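Local coordinates for protein acyl-CoA thioester hydrolase ybgC (PDB 3GRH) that is a putative thioesterase of the outer membrane that belongs to the pectinesterase family yet neither binds pectin nor shows pectinesterase activity, at residues N212-G215 and D216-D219. Numbering follows the deposited sequence.
Sequences NTLG and DSVD
Leu-214 O takes two bonds from Ser-217, and this one carbonyl illustrates how a tight turn can be closed twice by the same residue. The backbone bond from Ser-217 N spans 3.0 Å with an N-H...O angle of 159°, closing a beta turn whose corners are Gly-215 and Asp-216. Their backbone angles fit type II'; a beta carbon at Gly-215 would run into Asp-216 N. The second donor is the hydroxyl: Ser-217 OG lies 2.7 Å from Leu-214 O, somewhat out of the carbonyl plane. Ser-217 chi1 of 73° sets OG between its own backbone N and carbonyl carbon, turned to Leu-214 O.

Beside this polar clasp runs a small apolar contact. Leu-214 has CG anti to the backbone N (chi1 -168°), which carries the branch forward along the turn to Val-218, and the two side chains meet nearly at right angles. Leu-214 CG touches Val-218 CG1 at 3.8 Å, while Leu-214 CD2 lies 3.9 Å from Val-218 CG2, so both valine methyls are engaged. With an alanine in place of Leu-214, the carbonyl clasp would probably survive, but Val-218 is likely to lose this apolar partner. Just upstream, Asn-212 OD1 accepts from Leu-214 N at 3.2 Å, an Asx turn that bends the chain as the strand ends.

The turn lies at the start of the surface loop that leads from strand 208-212 to strand 228-230 of the parallel beta-helix. Asn-212 ND2 bonds Leu-148 O and Val-226 O, and Asp-216 OD1 forms a salt bridge with Arg-245 NE, just past strand 240-243, and a hydrogen bond with Ser-300 OG, just past strand 294-297.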
# COMPACT_ATOMS: atom_id res chain seq x y z
N ASN A 212 -9.27 -8.36 3.41
CA ASN A 212 -9.96 -8.21 4.70
C ASN A 212 -11.45 -8.28 4.41
O ASN A 212 -11.98 -7.42 3.74
CB ASN A 212 -9.53 -6.97 5.46
CG ASN A 212 -9.98 -6.98 6.86
OD1 ASN A 212 -11.14 -7.32 7.10
ND2 ASN A 212 -9.14 -6.50 7.81
N THR A 213 -12.00 -9.39 4.84
CA THR A 213 -13.33 -9.81 4.39
C THR A 213 -14.41 -9.11 5.24
O THR A 213 -15.63 -9.40 5.08
CB THR A 213 -13.45 -11.32 4.46
OG1 THR A 213 -13.13 -11.79 5.78
CG2 THR A 213 -12.46 -12.01 3.54
N LEU A 214 -14.07 -8.13 6.06
CA LEU A 214 -15.11 -7.33 6.76
C LEU A 214 -16.11 -6.72 5.76
O LEU A 214 -17.36 -6.82 5.93
CB LEU A 214 -14.46 -6.25 7.59
CG LEU A 214 -15.28 -5.49 8.60
CD1 LEU A 214 -15.57 -6.41 9.83
CD2 LEU A 214 -14.58 -4.20 9.03
N GLY A 215 -15.60 -6.22 4.65
CA GLY A 215 -16.42 -5.87 3.54
C GLY A 215 -17.61 -5.03 3.87
O GLY A 215 -17.48 -3.99 4.53
N ASP A 216 -18.77 -5.45 3.38
CA ASP A 216 -19.99 -4.66 3.57
C ASP A 216 -20.82 -5.12 4.78
O ASP A 216 -22.06 -4.84 4.91
CB ASP A 216 -20.79 -4.65 2.27
CG ASP A 216 -19.95 -4.24 1.03
OD1 ASP A 216 -19.18 -3.22 1.05
OD2 ASP A 216 -20.08 -4.94 -0.01
N SER A 217 -20.17 -5.77 5.74
CA SER A 217 -20.82 -6.22 6.95
C SER A 217 -20.96 -5.10 7.97
O SER A 217 -21.63 -5.25 9.00
CB SER A 217 -20.10 -7.43 7.58
OG SER A 217 -18.88 -7.06 8.17
N VAL A 218 -20.31 -3.98 7.69
CA VAL A 218 -20.32 -2.84 8.55
C VAL A 218 -20.83 -1.63 7.79
O VAL A 218 -20.94 -1.64 6.54
CB VAL A 218 -18.90 -2.58 9.12
CG1 VAL A 218 -18.48 -3.80 9.91
CG2 VAL A 218 -17.87 -2.30 7.98
N ASP A 219 -21.19 -0.60 8.54
CA ASP A 219 -21.69 0.64 7.99
C ASP A 219 -20.66 1.62 7.44
O ASP A 219 -19.48 1.26 7.23
CB ASP A 219 -22.59 1.39 9.00
CG ASP A 219 -21.86 1.93 10.22
OD1 ASP A 219 -20.65 2.16 10.26
OD2 ASP A 219 -22.56 2.15 11.24